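Tartrate dehydrogenase/decarboxylase (PDB 3FLK) oxidises tartrate with NAD(+) and a magnesium or manganese ion, and also converts meso-tartrate to D-glycerate and decarboxylates D-malate oxidatively to pyruvate. Local coordinates at residues A[10-15]-A[19-24]; A[272-277]-A[312-317]. The protein carries 1 engineered substitution. All coordinates share one frame; numbering follows the deposited sequence.

Overall arrangement
Both contacts border on strand 6-13 of the mixed sheet. Contact 1 joins the C-terminal part of this strand to helix 17-35; in contact 2, L312 at the end of helix 299-313 rests its side chain on F6 and I8, earlier in the same strand. Their centres lie 23 Å apart and their nearest atoms about 9 Å, so they do not touch. In contact 1 the E19 side chain lies about 8 Å from bound NADH, too far for direct contact. Contact 2, between the loop joining antiparallel strands 266-270 and 278-282 and the end of a helix, is partly exposed. Both lie away from the annotated sites.

Contact 1. Residues A[10-15]-A[19-24]; sequences AIPGDG and EVLPEG
L21 reaches from helix 17-35 onto strand 6-13 and makes its apolar contacts there with a single methyl, CD2. With CG anti to the backbone N (chi1 -178°), the isobutyl group is carried out to the strand, where CD2 settles over the P12 ring. It lies 3.7 Å from P12 CB, and an equal 3.7 Å separates it from P12 CD; the two side chains cross at a slant. A10 adds a second apolar neighbour, its CB lying 4.0 Å from L21 CD2. Of these three, A10 and L21 are buried and P12 is partly exposed. I11 turns its side chain away from the helix, onto I73 and F75 of strand 72-77. The tight part of the contact is therefore one methyl against two small residues, without any hydrogen bond between the segments. Toward the turn the fit loosens by distance, though G15 and E19 are buried too. G15 O and E19 N stand 4.0 Å apart and are not hydrogen bonded, and the E19 carboxylate is engaged elsewhere, OE2 accepting from G292 N. The short strand and helix axes run nearly antiparallel, 154° between their directions and 8.3 Å at closest approach. Backbone bonds link A10 to D42 and F44, and I11 to Y74 and G76. This arrangement is that of a beta-alpha-beta crossover, here strand 6-13, helix 17-35 and parallel strand 39-43.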
ATOM      1  N   ALA A  10       3.865  28.703 -13.296  1.00 18.71           N
ATOM      2  CA  ALA A  10       4.759  28.091 -12.317  1.00 18.24           C
ATOM      3  C   ALA A  10       4.266  28.388 -10.905  1.00 17.90           C
ATOM      4  O   ALA A  10       4.130  29.551 -10.512  1.00 17.82           O
ATOM      5  CB  ALA A  10       6.188  28.589 -12.511  1.00 18.32           C
ATOM      6  N   ILE A  11       3.977  27.327 -10.155  1.00 17.27           N
ATOM      7  CA  ILE A  11       3.422  27.451  -8.810  1.00 16.94           C
ATOM      8  C   ILE A  11       4.236  26.576  -7.855  1.00 16.59           C
ATOM      9  O   ILE A  11       3.986  25.373  -7.749  1.00 16.56           O
ATOM     10  CB  ILE A  11       1.912  27.054  -8.761  1.00 16.87           C
ATOM     11  CG1 ILE A  11       1.116  27.777  -9.857  1.00 16.91           C
ATOM     12  CG2 ILE A  11       1.320  27.336  -7.371  1.00 17.00           C
ATOM     13  CD1 ILE A  11      -0.349  27.353  -9.966  1.00 17.03           C
ATOM     14  N   PRO A  12       5.233  27.177  -7.171  1.00 16.24           N
ATOM     15  CA  PRO A  12       6.108  26.407  -6.280  1.00 15.91           C
ATOM     16  C   PRO A  12       5.389  25.786  -5.074  1.00 15.57           C
ATOM     17  O   PRO A  12       5.692  24.651  -4.700  1.00 15.36           O
ATOM     18  CB  PRO A  12       7.155  27.436  -5.825  1.00 15.99           C
ATOM     19  CG  PRO A  12       6.538  28.762  -6.059  1.00 16.21           C
ATOM     20  CD  PRO A  12       5.596  28.605  -7.216  1.00 16.15           C
ATOM     21  N   GLY A  13       4.452  26.521  -4.482  1.00 15.22           N
ATOM     22  CA  GLY A  13       3.719  26.043  -3.314  1.00 14.96           C
ATOM     23  C   GLY A  13       4.507  26.168  -2.022  1.00 14.88           C
ATOM     24  O   GLY A  13       5.042  27.237  -1.718  1.00 14.85           O
ATOM     25  N   ASP A  14       4.583  25.066  -1.276  1.00 14.59           N
ATOM     26  CA  ASP A  14       5.196  25.031   0.054  1.00 14.53           C
ATOM     27  C   ASP A  14       6.509  24.257   0.084  1.00 14.13           C
ATOM     28  O   ASP A  14       6.793  23.458  -0.815  1.00 14.01           O
ATOM     29  CB  ASP A  14       4.241  24.380   1.066  1.00 14.77           C
ATOM     30  CG  ASP A  14       2.962  25.170   1.270  1.00 15.81           C
ATOM     31  OD1 ASP A  14       3.031  26.407   1.414  1.00 16.77           O
ATOM     32  OD2 ASP A  14       1.881  24.545   1.305  1.00 17.02           O
ATOM     33  N   GLY A  15       7.296  24.495   1.133  1.00 13.73           N
ATOM     34  CA  GLY A  15       8.464  23.673   1.455  1.00 13.42           C
ATOM     35  C   GLY A  15       9.436  23.513   0.305  1.00 13.28           C
ATOM     36  O   GLY A  15       9.765  24.488  -0.370  1.00 13.13           O
ATOM     37  N   GLU A  19      12.299  25.031  -3.388  1.00 15.35           N
ATOM     38  CA  GLU A  19      13.693  24.703  -3.685  1.00 15.84           C
ATOM     39  C   GLU A  19      13.863  24.031  -5.048  1.00 15.40           C
ATOM     40  O   GLU A  19      14.790  24.356  -5.793  1.00 15.49           O
ATOM     41  CB  GLU A  19      14.294  23.823  -2.581  1.00 15.70           C
ATOM     42  CG  GLU A  19      14.409  24.507  -1.220  1.00 16.64           C
ATOM     43  CD  GLU A  19      14.934  23.585  -0.125  1.00 17.07           C
ATOM     44  OE1 GLU A  19      14.937  22.350  -0.318  1.00 19.41           O
ATOM     45  OE2 GLU A  19      15.348  24.099   0.936  1.00 18.71           O
ATOM     46  N   VAL A  20      12.972  23.100  -5.380  1.00 15.14           N
ATOM     47  CA  VAL A  20      13.140  22.307  -6.604  1.00 15.01           C
ATOM     48  C   VAL A  20      12.629  22.993  -7.879  1.00 15.22           C
ATOM     49  O   VAL A  20      13.192  22.785  -8.955  1.00 14.97           O
ATOM     50  CB  VAL A  20      12.575  20.856  -6.473  1.00 14.96           C
ATOM     51  CG1 VAL A  20      13.268  20.110  -5.330  1.00 14.29           C
ATOM     52  CG2 VAL A  20      11.053  20.852  -6.288  1.00 14.69           C
ATOM     53  N   LEU A  21      11.579  23.806  -7.759  1.00 15.62           N
ATOM     54  CA  LEU A  21      10.984  24.462  -8.932  1.00 16.25           C
ATOM     55  C   LEU A  21      11.970  25.303  -9.758  1.00 16.40           C
ATOM     56  O   LEU A  21      12.017  25.150 -10.979  1.00 16.30           O
ATOM     57  CB  LEU A  21       9.740  25.291  -8.573  1.00 16.54           C
ATOM     58  CG  LEU A  21       9.066  25.961  -9.780  1.00 17.34           C
ATOM     59  CD1 LEU A  21       8.224  24.963 -10.551  1.00 18.42           C
ATOM     60  CD2 LEU A  21       8.224  27.154  -9.371  1.00 18.76           C
ATOM     61  N   PRO A  22      12.752  26.195  -9.106  1.00 16.73           N
ATOM     62  CA  PRO A  22      13.729  26.980  -9.871  1.00 16.86           C
ATOM     63  C   PRO A  22      14.743  26.119 -10.629  1.00 16.87           C
ATOM     64  O   PRO A  22      15.236  26.538 -11.676  1.00 16.94           O
ATOM     65  CB  PRO A  22      14.431  27.814  -8.793  1.00 16.96           C
ATOM     66  CG  PRO A  22      13.439  27.901  -7.685  1.00 17.09           C
ATOM     67  CD  PRO A  22      12.778  26.560  -7.677  1.00 16.85           C
ATOM     68  N   GLU A  23      15.039  24.926 -10.116  1.00 16.85           N
ATOM     69  CA  GLU A  23      15.928  23.997 -10.814  1.00 17.06           C
ATOM     70  C   GLU A  23      15.257  23.388 -12.045  1.00 17.01           C
ATOM     71  O   GLU A  23      15.900  23.197 -13.078  1.00 16.90           O
ATOM     72  CB  GLU A  23      16.453  22.903  -9.873  1.00 17.19           C
ATOM     73  CG  GLU A  23      17.243  23.425  -8.660  1.00 18.05           C
ATOM     74  CD  GLU A  23      18.279  24.486  -9.021  1.00 19.21           C
ATOM     75  OE1 GLU A  23      18.375  25.493  -8.287  1.00 20.54           O
ATOM     76  OE2 GLU A  23      18.989  24.323 -10.036  1.00 19.58           O
ATOM     77  N   GLY A  24      13.964  23.088 -11.928  1.00 16.94           N
ATOM     78  CA  GLY A  24      13.167  22.636 -13.068  1.00 17.02           C
ATOM     79  C   GLY A  24      13.127  23.679 -14.174  1.00 17.19           C
ATOM     80  O   GLY A  24      13.361  23.363 -15.341  1.00 16.94           O
TER

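Contact 2. Residues A[272-277]-A[312-317]; sequences PERNFP and LGQGDE
R274 and Q314 stack their flat ends: guanidinium and amide planes differ by only 7°, and the two side chains approach from opposite directions. From R274 CB, which points toward 312-317, the chain takes CG anti to the carbonyl carbon (chi1 -61°) and then runs extended to NE. CB and CG serve as the spacer that carries the head group across; contact with Q314 starts at CD, 3.8 Å from Q314 NE2. Next, R274 NE lies 3.5 Å from the same Q314 NE2. R274 CZ is 3.5 Å from Q314 CD, so the centre of the guanidinium faces the amide carbon. Of the terminal nitrogens, R274 NH2 comes 3.4 Å from Q314 CG, which sits above the guanidinium plane and is displaced toward its rim. R274 NH1 passes Q314 OE1 at 3.6 Å without a hydrogen bond; its bond goes to F311 O instead. At the guanidinium edge, near its plane, R274 NH1 also approaches L312 CA at 4.5 Å. On the other side of the contact, Q314 leaves helix 299-313 with positive phi as the second residue of a type II' turn from G313 to D316, closed by D316 N to G313 O at 3.0 Å. The chemistry implies an arginine held by stacking on an uncharged amide, by the F311 carbonyl and by a cation-pi contact with the F311 ring; a carbonyl late in a helix would probably favour its positive charge.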
ATOM      1  N   PRO A 272      -6.404  14.761 -21.231  1.00 19.15           N
ATOM      2  CA  PRO A 272      -5.989  14.310 -22.569  1.00 19.64           C
ATOM      3  C   PRO A 272      -6.723  15.000 -23.721  1.00 20.27           C
ATOM      4  O   PRO A 272      -6.155  15.155 -24.805  1.00 20.24           O
ATOM      5  CB  PRO A 272      -6.319  12.813 -22.556  1.00 19.74           C
ATOM      6  CG  PRO A 272      -6.405  12.448 -21.119  1.00 19.43           C
ATOM      7  CD  PRO A 272      -6.961  13.651 -20.440  1.00 19.19           C
ATOM      8  N   GLU A 273      -7.965  15.413 -23.479  1.00 20.91           N
ATOM      9  CA  GLU A 273      -8.779  16.098 -24.486  1.00 21.71           C
ATOM     10  C   GLU A 273      -8.325  17.543 -24.693  1.00 21.77           C
ATOM     11  O   GLU A 273      -8.742  18.202 -25.648  1.00 21.80           O
ATOM     12  CB  GLU A 273     -10.262  16.061 -24.100  1.00 21.97           C
ATOM     13  CG  GLU A 273     -10.884  14.662 -24.082  1.00 23.61           C
ATOM     14  CD  GLU A 273     -10.504  13.849 -22.849  1.00 25.77           C
ATOM     15  OE1 GLU A 273     -10.200  14.454 -21.796  1.00 26.45           O
ATOM     16  OE2 GLU A 273     -10.508  12.601 -22.934  1.00 27.25           O
ATOM     17  N   ARG A 274      -7.472  18.020 -23.785  1.00 21.85           N
ATOM     18  CA  ARG A 274      -6.891  19.365 -23.837  1.00 21.89           C
ATOM     19  C   ARG A 274      -7.944  20.476 -23.787  1.00 21.88           C
ATOM     20  O   ARG A 274      -7.803  21.515 -24.436  1.00 21.99           O
ATOM     21  CB  ARG A 274      -5.956  19.517 -25.047  1.00 22.02           C
ATOM     22  CG  ARG A 274      -4.775  18.563 -25.019  1.00 22.39           C
ATOM     23  CD  ARG A 274      -4.070  18.499 -26.358  1.00 23.26           C
ATOM     24  NE  ARG A 274      -3.098  17.408 -26.404  1.00 23.67           N
ATOM     25  CZ  ARG A 274      -1.807  17.529 -26.102  1.00 23.67           C
ATOM     26  NH1 ARG A 274      -1.306  18.702 -25.728  1.00 23.91           N
ATOM     27  NH2 ARG A 274      -1.012  16.472 -26.181  1.00 23.48           N
ATOM     28  N   ASN A 275      -8.994  20.246 -23.003  1.00 21.70           N
ATOM     29  CA  ASN A 275     -10.012  21.261 -22.747  1.00 21.65           C
ATOM     30  C   ASN A 275      -9.547  22.223 -21.663  1.00 21.34           C
ATOM     31  O   ASN A 275      -9.972  23.381 -21.617  1.00 21.46           O
ATOM     32  CB  ASN A 275     -11.333  20.608 -22.336  1.00 21.92           C
ATOM     33  CG  ASN A 275     -11.990  19.848 -23.474  1.00 22.69           C
ATOM     34  OD1 ASN A 275     -11.865  20.220 -24.643  1.00 24.22           O
ATOM     35  ND2 ASN A 275     -12.703  18.778 -23.137  1.00 23.40           N
ATOM     36  N   PHE A 276      -8.670  21.723 -20.795  1.00 20.77           N
ATOM     37  CA  PHE A 276      -8.095  22.495 -19.701  1.00 20.25           C
ATOM     38  C   PHE A 276      -6.581  22.273 -19.672  1.00 19.51           C
ATOM     39  O   PHE A 276      -6.098  21.283 -20.226  1.00 19.47           O
ATOM     40  CB  PHE A 276      -8.711  22.055 -18.370  1.00 20.56           C
ATOM     41  CG  PHE A 276     -10.210  22.197 -18.309  1.00 21.05           C
ATOM     42  CD1 PHE A 276     -10.797  23.425 -18.021  1.00 21.94           C
ATOM     43  CD2 PHE A 276     -11.034  21.096 -18.524  1.00 21.59           C
ATOM     44  CE1 PHE A 276     -12.184  23.560 -17.955  1.00 22.36           C
ATOM     45  CE2 PHE A 276     -12.424  21.220 -18.462  1.00 22.30           C
ATOM     46  CZ  PHE A 276     -12.998  22.455 -18.178  1.00 21.94           C
ATOM     47  N   PRO A 277      -5.823  23.196 -19.045  1.00 18.81           N
ATOM     48  CA  PRO A 277      -4.387  22.950 -18.886  1.00 18.25           C
ATOM     49  C   PRO A 277      -4.099  21.726 -18.017  1.00 17.43           C
ATOM     50  O   PRO A 277      -4.793  21.488 -17.022  1.00 17.33           O
ATOM     51  CB  PRO A 277      -3.878  24.223 -18.198  1.00 18.20           C
ATOM     52  CG  PRO A 277      -5.082  24.847 -17.586  1.00 18.74           C
ATOM     53  CD  PRO A 277      -6.223  24.500 -18.481  1.00 18.88           C
ATOM     54  N   LEU A 312       3.106  19.030 -24.390  1.00 24.15           N
ATOM     55  CA  LEU A 312       2.815  20.280 -25.097  1.00 24.89           C
ATOM     56  C   LEU A 312       3.239  20.244 -26.563  1.00 25.53           C
ATOM     57  O   LEU A 312       2.618  20.889 -27.408  1.00 25.55           O
ATOM     58  CB  LEU A 312       3.483  21.472 -24.400  1.00 24.78           C
ATOM     59  CG  LEU A 312       2.888  22.003 -23.091  1.00 24.82           C
ATOM     60  CD1 LEU A 312       3.769  23.110 -22.535  1.00 24.76           C
ATOM     61  CD2 LEU A 312       1.455  22.499 -23.273  1.00 24.66           C
ATOM     62  N   GLY A 313       4.291  19.484 -26.856  1.00 26.41           N
ATOM     63  CA  GLY A 313       4.878  19.442 -28.194  1.00 27.63           C
ATOM     64  C   GLY A 313       3.945  18.939 -29.277  1.00 28.57           C
ATOM     65  O   GLY A 313       3.876  19.523 -30.364  1.00 28.65           O
ATOM     66  N   GLN A 314       3.228  17.858 -28.969  1.00 29.32           N
ATOM     67  CA  GLN A 314       2.291  17.212 -29.895  1.00 30.22           C
ATOM     68  C   GLN A 314       2.964  16.757 -31.192  1.00 30.42           C
ATOM     69  O   GLN A 314       3.556  15.675 -31.238  1.00 30.68           O
ATOM     70  CB  GLN A 314       1.060  18.098 -30.156  1.00 30.16           C
ATOM     71  CG  GLN A 314       0.085  18.129 -28.989  1.00 30.74           C
ATOM     72  CD  GLN A 314      -1.104  19.039 -29.224  1.00 30.94           C
ATOM     73  OE1 GLN A 314      -1.030  20.248 -29.002  1.00 31.80           O
ATOM     74  NE2 GLN A 314      -2.218  18.456 -29.656  1.00 32.05           N
ATOM     75  N   GLY A 315       2.887  17.584 -32.232  1.00 30.71           N
ATOM     76  CA  GLY A 315       3.479  17.249 -33.526  1.00 30.81           C
ATOM     77  C   GLY A 315       4.870  17.816 -33.761  1.00 30.86           C
ATOM     78  O   GLY A 315       5.510  17.493 -34.767  1.00 30.97           O
ATOM     79  N   ASP A 316       5.341  18.654 -32.838  1.00 30.73           N
ATOM     80  CA  ASP A 316       6.614  19.356 -33.002  1.00 30.55           C
ATOM     81  C   ASP A 316       7.793  18.512 -32.522  1.00 30.42           C
ATOM     82  O   ASP A 316       7.872  18.147 -31.345  1.00 30.51           O
ATOM     83  CB  ASP A 316       6.578  20.702 -32.271  1.00 30.67           C
ATOM     84  CG  ASP A 316       7.631  21.682 -32.776  1.00 31.00           C
ATOM     85  OD1 ASP A 316       8.727  21.247 -33.200  1.00 31.25           O
ATOM     86  OD2 ASP A 316       7.362  22.900 -32.738  1.00 31.25           O
ATOM     87  N   GLU A 317       8.712  18.221 -33.442  1.00 30.02           N
ATOM     88  CA  GLU A 317       9.878  17.381 -33.154  1.00 29.66           C
ATOM     89  C   GLU A 317      10.880  18.029 -32.190  1.00 28.95           C
ATOM     90  O   GLU A 317      11.605  17.328 -31.485  1.00 28.92           O
ATOM     91  CB  GLU A 317      10.581  16.939 -34.447  1.00 29.97           C
ATOM     92  CG  GLU A 317      11.209  18.067 -35.276  1.00 31.58           C
ATOM     93  CD  GLU A 317      10.344  18.526 -36.441  1.00 33.70           C
ATOM     94  OE1 GLU A 317       9.108  18.652 -36.273  1.00 34.61           O
ATOM     95  OE2 GLU A 317      10.911  18.768 -37.531  1.00 34.57           O
TER